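Local coordinates for uncharacterized protein (Pyrococcus furiosus DSM 3638, PDB 3WZ2) that is an archaeal homolog of proteasome-assembly chaperones and probably acts on the proteasome as an assembly factor or activator, at residues V17-P27 with N78-F88; I35-L44 with L204-L212. One frame throughout, in Å; residues are numbered along the deposited sequence.

Contact 1. Residues V17-P27 with N78-F88; sequences VENAIFIEGYP and NNIIIAIADIF
The carbonyl oxygen Asn79 O is met by two groups of residues 20-21. Ile21 N gives it a hydrogen bond of 2.7 Å, and the CA-H of Ala20 adds a weaker contact. This begins a parallel ladder. Ile81 N bonds to Ile21 O, Ile23 N to Ile81 O, Ala83 N to Ile23 O and Gly25 N to Ala83 O. On one face Ile21 and Ile23 lie beside Ile80 and Ile82, and Ile23 CD1 reaches Ile80 CG2 at 3.7 Å. On the other face the Phe22 ring lies against Ile81 and Ala83, with CZ 3.6 Å from Ala83 CB. Phe22 gets there with CG anti to its backbone N (chi1 -176°). Beyond Gly25 the direct ladder stops. Water 1 links Gly25 O to Ala85 N. Ala85 CB sits over the centre of the Tyr26 ring, a CH-pi contact of 3.7 Å from CB to the Tyr26 centroid. Water 2 joins Tyr26 OH to Ile84 O. Replacing Tyr26 with an alanine would probably uncover Ala85 CB and leave water 2 without its phenolic partner. Tyr26 N is held by Glu24 OE2 at 2.7 Å, while Glu24 OE1 bonds to Ser115 and Ser160. Strand 21-24 also pairs in parallel with strand 112-120, through Phe22 and Glu24. Strand 80-85 leads through helix 91-107 to strand 112-120, a beta-alpha-beta crossover with strand 21-24 between its strands. That helix covers Phe22, Ile81 and Tyr26, and helix 32-43 packs on Ile82 from the other face.

Contact 2. Residues I35-L44 with L204-L212; sequences IAANFLAKEL and LNVSVEPLL
Phe39 and Leu211 form the middle of this apolar contact. Leu211 CB stands over the centre of the Phe39 ring, 4.2 Å from its centroid and 9° off the normal, in a CH-pi contact. Leu211 CD2 lies over the same face, 3.9 Å from Phe39 CD2. The opposite face of the ring carries Glu43 CG, one turn further along the same helix, offset toward the rim. The aromatic ring is therefore clasped between the two segments. Its edge meets Ser207 O, in the ring plane and 3.5 Å from Phe39 CZ, and also Pro210 CB. Chi1 of -175° swings the Phe39 ring away from its own backbone N and out from helix 32-43 toward residues 207-211.

Val206 makes a second centre. Its two methyls divide the work. CG1 touches Phe39 CE2 at 3.8 Å and also the CB of Glu43. CG2 meets Leu44 CD2 at 3.8 Å, with Leu40 CD2 a little further off. The Leu44 and Leu204 side chains cross at about a right angle, with Leu44 CD1 4.1 Å from Leu204 CD1. At the other end Ile35 CG2 touches Leu211 CD1.

The contact packs a helix of the alpha/beta PAC2 fold against the chain that runs from helix 188-202 into the C-terminal helices. The coiled coil predicted for the C-terminal region begins at Leu212. No hydrogen bond crosses between the segments.

The second shell has polar and apolar parts. Ser207 OG accepts from Glu209 N at 3.1 Å, a capping bond at the start of helix 209-213 that probably helps to place Pro210 and Leu211. Asn199 OD1 holds Val206 N. From helix 188-202, Ala191 touches Ile35, Leu198 touches Leu40, and Val195 packs on Val208.

How the contacts relate
Contact 1 is core: its centre lies about 7 Å from the centre of the chain. Contact 2 lies further out, at about 13 Å, and is only partly buried. Their centres are 14 Å apart. They meet where helix 32-43 packs on strand 80-85. Ile82 CD1 touches Leu40 CB at 3.8 Å, and Ile84 CD1 comes to 3.5 Å from Asn38 OD1. Strand 21-24 is followed in the chain by helix 32-43, so one run of sequence serves both contacts. Contact 1 combines a backbone hydrogen-bond ladder with side-chain packing. Contact 2 relies on side-chain packing between the helix and the C-terminal part of the chain.

Contact 1. Residues V17-P27 with N78-F88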
loop_
_atom_site.group_PDB
_atom_site.type_symbol
_atom_site.label_atom_id
_atom_site.label_comp_id
_atom_site.label_asym_id
_atom_site.label_seq_id
_atom_site.Cartn_x
_atom_site.Cartn_y
_atom_site.Cartn_z
ATOM N N VAL B 17 -21.158 -19.620 23.454
ATOM C CA VAL B 17 -21.448 -19.650 24.861
ATOM C C VAL B 17 -22.719 -18.841 24.992
ATOM O O VAL B 17 -22.687 -17.618 24.834
ATOM C CB VAL B 17 -20.291 -19.042 25.690
ATOM C CG1 VAL B 17 -20.665 -18.925 27.174
ATOM C CG2 VAL B 17 -19.027 -19.891 25.539
ATOM N N GLU B 18 -23.850 -19.507 25.246
ATOM C CA GLU B 18 -25.144 -18.797 25.270
ATOM C C GLU B 18 -25.123 -17.816 26.440
ATOM O O GLU B 18 -24.629 -18.160 27.522
ATOM C CB GLU B 18 -26.317 -19.789 25.374
ATOM C CG GLU B 18 -27.692 -19.187 25.006
ATOM C CD GLU B 18 -27.848 -18.852 23.525
ATOM O OE1 GLU B 18 -27.005 -19.247 22.687
ATOM O OE2 GLU B 18 -28.826 -18.162 23.173
ATOM N N ASN B 19 -25.639 -16.596 26.221
ATOM C CA ASN B 19 -25.746 -15.578 27.279
ATOM C C ASN B 19 -24.399 -15.162 27.925
ATOM O O ASN B 19 -24.281 -14.864 29.115
ATOM C CB ASN B 19 -26.779 -15.998 28.347
ATOM C CG ASN B 19 -28.180 -16.322 27.721
ATOM O OD1 ASN B 19 -28.673 -15.666 26.790
ATOM N ND2 ASN B 19 -28.775 -17.375 28.212
ATOM N N ALA B 20 -23.387 -15.196 27.099
ATOM C CA ALA B 20 -22.029 -14.879 27.519
ATOM C C ALA B 20 -21.957 -13.532 28.203
ATOM O O ALA B 20 -22.634 -12.554 27.819
ATOM C CB ALA B 20 -21.116 -14.901 26.304
ATOM N N ILE B 21 -21.138 -13.472 29.234
ATOM C CA ILE B 21 -20.560 -12.232 29.685
ATOM C C ILE B 21 -19.177 -12.125 29.097
ATOM O O ILE B 21 -18.286 -12.923 29.415
ATOM C CB ILE B 21 -20.536 -12.178 31.212
ATOM C CG1 ILE B 21 -21.975 -12.154 31.739
ATOM C CG2 ILE B 21 -19.764 -10.957 31.702
ATOM C CD1 ILE B 21 -22.094 -12.538 33.202
ATOM N N PHE B 22 -18.997 -11.125 28.222
ATOM C CA PHE B 22 -17.776 -10.987 27.434
ATOM C C PHE B 22 -16.991 -9.827 27.955
ATOM O O PHE B 22 -17.508 -8.705 28.012
ATOM C CB PHE B 22 -18.127 -10.722 25.982
ATOM C CG PHE B 22 -16.939 -10.650 25.074
ATOM C CD1 PHE B 22 -16.492 -11.775 24.432
ATOM C CD2 PHE B 22 -16.312 -9.456 24.821
ATOM C CE1 PHE B 22 -15.411 -11.715 23.563
ATOM C CE2 PHE B 22 -15.238 -9.383 23.951
ATOM C CZ PHE B 22 -14.792 -10.513 23.320
ATOM N N ILE B 23 -15.751 -10.089 28.335
ATOM C CA ILE B 23 -14.898 -9.066 28.904
ATOM C C ILE B 23 -13.700 -8.857 28.014
ATOM O O ILE B 23 -13.000 -9.815 27.700
ATOM C CB ILE B 23 -14.411 -9.504 30.276
ATOM C CG1 ILE B 23 -15.615 -9.681 31.196
ATOM C CG2 ILE B 23 -13.444 -8.485 30.847
ATOM C CD1 ILE B 23 -15.290 -10.487 32.427
ATOM N N GLU B 24 -13.445 -7.615 27.611
ATOM C CA GLU B 24 -12.375 -7.349 26.663
ATOM C C GLU B 24 -11.308 -6.482 27.330
ATOM O O GLU B 24 -11.634 -5.468 27.917
ATOM C CB GLU B 24 -12.951 -6.614 25.439
ATOM C CG GLU B 24 -11.914 -6.025 24.513
ATOM C CD GLU B 24 -11.486 -4.598 24.868
ATOM O OE1 GLU B 24 -12.350 -3.699 25.017
ATOM O OE2 GLU B 24 -10.279 -4.337 24.885
ATOM N N GLY B 25 -10.046 -6.881 27.233
ATOM C CA GLY B 25 -8.945 -6.122 27.812
ATOM C C GLY B 25 -7.746 -6.047 26.883
ATOM O O GLY B 25 -6.639 -6.417 27.268
ATOM N N TYR B 26 -7.950 -5.532 25.676
ATOM C CA TYR B 26 -6.863 -5.412 24.701
ATOM C C TYR B 26 -5.867 -4.333 25.145
ATOM O O TYR B 26 -6.206 -3.471 25.947
ATOM C CB TYR B 26 -7.388 -5.089 23.294
ATOM C CG TYR B 26 -7.811 -6.303 22.446
ATOM C CD1 TYR B 26 -8.221 -7.476 23.046
ATOM C CD2 TYR B 26 -7.749 -6.255 21.043
ATOM C CE1 TYR B 26 -8.582 -8.583 22.313
ATOM C CE2 TYR B 26 -8.123 -7.357 20.289
ATOM C CZ TYR B 26 -8.549 -8.518 20.919
ATOM O OH TYR B 26 -8.930 -9.640 20.224
ATOM N N PRO B 27 -4.641 -4.366 24.609
ATOM C CA PRO B 27 -3.675 -3.344 24.987
ATOM C C PRO B 27 -4.121 -1.940 24.700
ATOM O O PRO B 27 -4.728 -1.667 23.677
ATOM C CB PRO B 27 -2.442 -3.675 24.124
ATOM C CG PRO B 27 -2.602 -5.126 23.774
ATOM C CD PRO B 27 -4.073 -5.342 23.657
ATOM N N ASN B 78 -17.452 -21.173 32.454
ATOM C CA ASN B 78 -18.919 -21.038 32.615
ATOM C C ASN B 78 -19.432 -20.041 31.580
ATOM O O ASN B 78 -19.217 -20.267 30.398
ATOM C CB ASN B 78 -19.288 -20.642 34.047
ATOM C CG ASN B 78 -18.867 -21.701 35.053
ATOM O OD1 ASN B 78 -18.965 -22.893 34.788
ATOM N ND2 ASN B 78 -18.384 -21.261 36.210
ATOM N N ASN B 79 -20.047 -18.943 32.005
ATOM C CA ASN B 79 -20.700 -18.033 31.058
ATOM C C ASN B 79 -19.798 -16.847 30.732
ATOM O O ASN B 79 -20.211 -15.926 30.051
ATOM C CB ASN B 79 -22.071 -17.583 31.596
ATOM C CG ASN B 79 -21.980 -16.923 32.967
ATOM O OD1 ASN B 79 -21.167 -17.318 33.811
ATOM N ND2 ASN B 79 -22.795 -15.899 33.193
ATOM N N ILE B 80 -18.567 -16.859 31.228
ATOM C CA ILE B 80 -17.678 -15.729 31.070
ATOM C C ILE B 80 -16.618 -16.001 30.010
ATOM O O ILE B 80 -16.011 -17.079 29.992
ATOM C CB ILE B 80 -16.997 -15.348 32.389
ATOM C CG1 ILE B 80 -18.088 -15.030 33.413
ATOM C CG2 ILE B 80 -16.095 -14.139 32.182
ATOM C CD1 ILE B 80 -17.592 -14.753 34.789
ATOM N N ILE B 81 -16.406 -15.021 29.134
ATOM C CA ILE B 81 -15.331 -15.040 28.151
ATOM C C ILE B 81 -14.468 -13.816 28.377
ATOM O O ILE B 81 -14.988 -12.714 28.560
ATOM C CB ILE B 81 -15.871 -14.995 26.726
ATOM C CG1 ILE B 81 -16.822 -16.180 26.466
ATOM C CG2 ILE B 81 -14.735 -14.977 25.721
ATOM C CD1 ILE B 81 -17.540 -16.111 25.147
ATOM N N ILE B 82 -13.150 -14.015 28.364
ATOM C CA ILE B 82 -12.185 -12.915 28.416
ATOM C C ILE B 82 -11.341 -12.901 27.167
ATOM O O ILE B 82 -10.793 -13.933 26.789
ATOM C CB ILE B 82 -11.285 -13.047 29.639
ATOM C CG1 ILE B 82 -12.167 -12.935 30.877
ATOM C CG2 ILE B 82 -10.226 -11.965 29.663
ATOM C CD1 ILE B 82 -11.417 -12.994 32.163
ATOM N N ALA B 83 -11.236 -11.738 26.529
ATOM C CA ALA B 83 -10.481 -11.572 25.301
ATOM C C ALA B 83 -9.196 -10.828 25.577
ATOM O O ALA B 83 -9.238 -9.709 26.122
ATOM C CB ALA B 83 -11.319 -10.794 24.296
ATOM N N ILE B 84 -8.081 -11.392 25.112
ATOM C CA ILE B 84 -6.731 -10.882 25.390
ATOM C C ILE B 84 -6.001 -10.742 24.069
ATOM O O ILE B 84 -6.201 -11.540 23.166
ATOM C CB ILE B 84 -5.992 -11.897 26.308
ATOM C CG1 ILE B 84 -6.638 -11.806 27.754
ATOM C CG2 ILE B 84 -4.473 -11.698 26.266
ATOM C CD1 ILE B 84 -6.126 -12.775 28.779
ATOM N N ALA B 85 -5.135 -9.749 23.967
ATOM C CA ALA B 85 -4.214 -9.641 22.863
ATOM C C ALA B 85 -2.819 -9.280 23.345
ATOM O O ALA B 85 -2.656 -8.334 24.098
ATOM C CB ALA B 85 -4.704 -8.581 21.878
ATOM N N ASP B 86 -1.807 -9.967 22.834
ATOM C CA ASP B 86 -0.437 -9.655 23.160
ATOM C C ASP B 86 0.286 -8.775 22.144
ATOM O O ASP B 86 1.442 -8.449 22.350
ATOM C CB ASP B 86 0.329 -10.952 23.425
ATOM C CG ASP B 86 -0.044 -11.575 24.791
ATOM O OD1 ASP B 86 -0.245 -10.815 25.752
ATOM O OD2 ASP B 86 -0.182 -12.815 24.894
ATOM N N ILE B 87 -0.407 -8.325 21.103
ATOM C CA ILE B 87 0.173 -7.420 20.115
ATOM C C ILE B 87 -0.791 -6.245 19.933
ATOM O O ILE B 87 -1.990 -6.376 20.182
ATOM C CB ILE B 87 0.449 -8.159 18.788
ATOM C CG1 ILE B 87 -0.788 -8.897 18.341
ATOM C CG2 ILE B 87 1.527 -9.208 19.013
ATOM C CD1 ILE B 87 -0.677 -9.457 16.942
ATOM N N PHE B 88 -0.273 -5.089 19.557
ATOM C CA PHE B 88 -1.122 -3.886 19.418
ATOM C C PHE B 88 -1.274 -3.751 17.922
ATOM O O PHE B 88 -0.309 -3.614 17.217
ATOM C CB PHE B 88 -0.548 -2.603 20.113
ATOM C CG PHE B 88 -1.454 -1.347 20.005
ATOM C CD1 PHE B 88 -2.354 -0.998 21.028
ATOM C CD2 PHE B 88 -1.360 -0.479 18.895
ATOM C CE1 PHE B 88 -3.149 0.151 20.928
ATOM C CE2 PHE B 88 -2.159 0.658 18.793
ATOM C CZ PHE B 88 -3.059 0.970 19.803
HETATM O O HOH W 1 -4.932 -8.125 26.190
HETATM O O HOH W 2 -8.726 -12.151 21.625
#

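Contact 2. Residues I35-L44 with L204-L212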
loop_
_atom_site.group_PDB
_atom_site.type_symbol
_atom_site.label_atom_id
_atom_site.label_comp_id
_atom_site.label_asym_id
_atom_site.label_seq_id
_atom_site.Cartn_x
_atom_site.Cartn_y
_atom_site.Cartn_z
ATOM N N ILE B 35 -3.506 -5.836 31.783
ATOM C CA ILE B 35 -3.162 -6.428 33.080
ATOM C C ILE B 35 -4.403 -7.006 33.764
ATOM O O ILE B 35 -4.401 -8.124 34.281
ATOM C CB ILE B 35 -2.479 -5.349 33.961
ATOM C CG1 ILE B 35 -1.134 -4.974 33.341
ATOM C CG2 ILE B 35 -2.266 -5.869 35.356
ATOM C CD1 ILE B 35 -0.572 -3.642 33.787
ATOM N N ALA B 36 -5.479 -6.233 33.795
ATOM C CA ALA B 36 -6.682 -6.685 34.482
ATOM C C ALA B 36 -7.193 -8.003 33.893
ATOM O O ALA B 36 -7.573 -8.924 34.609
ATOM C CB ALA B 36 -7.745 -5.617 34.391
ATOM N N ALA B 37 -7.238 -8.085 32.574
ATOM C CA ALA B 37 -7.865 -9.237 31.927
ATOM C C ALA B 37 -7.019 -10.475 32.056
ATOM O O ALA B 37 -7.565 -11.568 32.253
ATOM C CB ALA B 37 -8.140 -8.938 30.457
ATOM N N ASN B 38 -5.714 -10.308 31.931
ATOM C CA ASN B 38 -4.774 -11.415 32.174
ATOM C C ASN B 38 -4.822 -11.913 33.600
ATOM O O ASN B 38 -4.921 -13.116 33.838
ATOM C CB ASN B 38 -3.356 -11.029 31.809
ATOM C CG ASN B 38 -3.090 -11.162 30.314
ATOM O OD1 ASN B 38 -2.826 -12.261 29.825
ATOM N ND2 ASN B 38 -3.210 -10.051 29.570
ATOM N N PHE B 39 -4.871 -10.985 34.547
ATOM C CA PHE B 39 -5.046 -11.369 35.927
ATOM C C PHE B 39 -6.327 -12.147 36.123
ATOM O O PHE B 39 -6.330 -13.205 36.731
ATOM C CB PHE B 39 -5.044 -10.147 36.820
ATOM C CG PHE B 39 -5.106 -10.483 38.273
ATOM C CD1 PHE B 39 -4.068 -11.204 38.858
ATOM C CD2 PHE B 39 -6.166 -10.087 39.052
ATOM C CE1 PHE B 39 -4.100 -11.518 40.179
ATOM C CE2 PHE B 39 -6.208 -10.415 40.392
ATOM C CZ PHE B 39 -5.164 -11.131 40.956
ATOM N N LEU B 40 -7.452 -11.639 35.626
ATOM C CA LEU B 40 -8.691 -12.362 35.840
ATOM C C LEU B 40 -8.719 -13.729 35.234
ATOM O O LEU B 40 -9.347 -14.626 35.786
ATOM C CB LEU B 40 -9.884 -11.605 35.306
ATOM C CG LEU B 40 -10.326 -10.435 36.163
ATOM C CD1 LEU B 40 -11.094 -9.431 35.329
ATOM C CD2 LEU B 40 -11.182 -10.949 37.300
ATOM N N ALA B 41 -8.142 -13.885 34.056
ATOM C CA ALA B 41 -8.220 -15.164 33.384
ATOM C C ALA B 41 -7.457 -16.217 34.186
ATOM O O ALA B 41 -7.897 -17.356 34.301
ATOM C CB ALA B 41 -7.643 -15.054 31.998
ATOM N N LYS B 42 -6.319 -15.803 34.738
ATOM C CA LYS B 42 -5.499 -16.667 35.583
ATOM C C LYS B 42 -6.157 -16.937 36.928
ATOM O O LYS B 42 -6.266 -18.085 37.331
ATOM C CB LYS B 42 -4.119 -16.055 35.766
ATOM C CG LYS B 42 -3.225 -16.807 36.737
ATOM C CD LYS B 42 -1.865 -16.131 36.879
ATOM C CE LYS B 42 -0.939 -16.628 35.771
ATOM N NZ LYS B 42 0.274 -15.782 35.604
ATOM N N GLU B 43 -6.686 -15.910 37.589
ATOM C CA GLU B 43 -7.292 -16.104 38.905
ATOM C C GLU B 43 -8.570 -16.916 38.891
ATOM O O GLU B 43 -8.884 -17.591 39.871
ATOM C CB GLU B 43 -7.625 -14.777 39.578
ATOM C CG GLU B 43 -6.446 -14.058 40.157
ATOM C CD GLU B 43 -5.572 -14.916 41.072
ATOM O OE1 GLU B 43 -5.987 -15.145 42.227
ATOM O OE2 GLU B 43 -4.472 -15.342 40.632
ATOM N N LEU B 44 -9.351 -16.814 37.824
ATOM C CA LEU B 44 -10.556 -17.621 37.688
ATOM C C LEU B 44 -10.284 -18.976 37.032
ATOM O O LEU B 44 -11.232 -19.683 36.696
ATOM C CB LEU B 44 -11.620 -16.870 36.867
ATOM C CG LEU B 44 -12.178 -15.612 37.552
ATOM C CD1 LEU B 44 -12.932 -14.725 36.595
ATOM C CD2 LEU B 44 -13.086 -16.000 38.727
ATOM N N LEU B 204 -18.130 -11.645 41.609
ATOM C CA LEU B 204 -17.056 -12.603 41.682
ATOM C C LEU B 204 -16.344 -12.534 43.016
ATOM O O LEU B 204 -16.650 -11.674 43.868
ATOM C CB LEU B 204 -16.112 -12.408 40.511
ATOM C CG LEU B 204 -16.787 -12.520 39.155
ATOM C CD1 LEU B 204 -15.796 -12.199 38.049
ATOM C CD2 LEU B 204 -17.401 -13.908 39.011
ATOM N N ASN B 205 -15.454 -13.489 43.235
ATOM C CA ASN B 205 -14.704 -13.521 44.477
ATOM C C ASN B 205 -13.221 -13.454 44.196
ATOM O O ASN B 205 -12.477 -14.277 44.716
ATOM C CB ASN B 205 -15.069 -14.775 45.295
ATOM C CG ASN B 205 -16.526 -14.771 45.731
ATOM O OD1 ASN B 205 -17.376 -15.386 45.090
ATOM N ND2 ASN B 205 -16.820 -14.067 46.821
ATOM N N VAL B 206 -12.792 -12.476 43.392
ATOM C CA VAL B 206 -11.376 -12.264 43.136
ATOM C C VAL B 206 -10.715 -11.186 43.984
ATOM O O VAL B 206 -11.027 -10.006 43.902
ATOM C CB VAL B 206 -11.099 -11.980 41.638
ATOM C CG1 VAL B 206 -9.598 -11.956 41.342
ATOM C CG2 VAL B 206 -11.741 -13.075 40.823
ATOM N N SER B 207 -9.711 -11.599 44.733
ATOM C CA SER B 207 -8.863 -10.678 45.458
ATOM C C SER B 207 -7.821 -10.071 44.506
ATOM O O SER B 207 -7.193 -10.777 43.732
ATOM C CB SER B 207 -8.137 -11.432 46.591
ATOM O OG SER B 207 -7.152 -10.601 47.201
ATOM N N VAL B 208 -7.589 -8.788 44.627
ATOM C CA VAL B 208 -6.501 -8.142 43.893
ATOM C C VAL B 208 -5.155 -8.106 44.617
ATOM O O VAL B 208 -4.177 -7.562 44.065
ATOM C CB VAL B 208 -6.852 -6.703 43.427
ATOM C CG1 VAL B 208 -8.072 -6.754 42.534
ATOM C CG2 VAL B 208 -7.054 -5.758 44.588
ATOM N N GLU B 209 -5.077 -8.691 45.811
ATOM C CA GLU B 209 -3.835 -8.650 46.575
ATOM C C GLU B 209 -2.643 -9.253 45.847
ATOM O O GLU B 209 -1.559 -8.664 45.843
ATOM C CB GLU B 209 -4.017 -9.270 47.963
ATOM C CG GLU B 209 -4.891 -8.437 48.901
ATOM C CD GLU B 209 -4.271 -7.088 49.274
ATOM O OE1 GLU B 209 -3.058 -7.059 49.609
ATOM O OE2 GLU B 209 -4.989 -6.054 49.247
ATOM N N PRO B 210 -2.829 -10.390 45.167
ATOM C CA PRO B 210 -1.708 -10.909 44.372
ATOM C C PRO B 210 -1.204 -9.982 43.233
ATOM O O PRO B 210 -0.012 -9.966 42.896
ATOM C CB PRO B 210 -2.250 -12.231 43.809
ATOM C CG PRO B 210 -3.399 -12.583 44.671
ATOM C CD PRO B 210 -4.001 -11.283 45.108
ATOM N N LEU B 211 -2.098 -9.162 42.700
ATOM C CA LEU B 211 -1.734 -8.156 41.692
ATOM C C LEU B 211 -0.936 -7.025 42.301
ATOM O O LEU B 211 0.047 -6.555 41.712
ATOM C CB LEU B 211 -3.007 -7.539 41.088
ATOM C CG LEU B 211 -2.996 -6.890 39.718
ATOM C CD1 LEU B 211 -2.047 -7.625 38.803
ATOM C CD2 LEU B 211 -4.356 -6.646 39.035
ATOM N N LEU B 212 -1.405 -6.509 43.439
ATOM C CA LEU B 212 -0.697 -5.423 44.105
ATOM C C LEU B 212 0.680 -5.920 44.584
ATOM O O LEU B 212 1.636 -5.164 44.583
ATOM C CB LEU B 212 -1.515 -4.863 45.271
ATOM C CG LEU B 212 -2.869 -4.238 44.890
ATOM C CD1 LEU B 212 -3.638 -3.842 46.141
ATOM C CD2 LEU B 212 -2.692 -3.027 43.984
#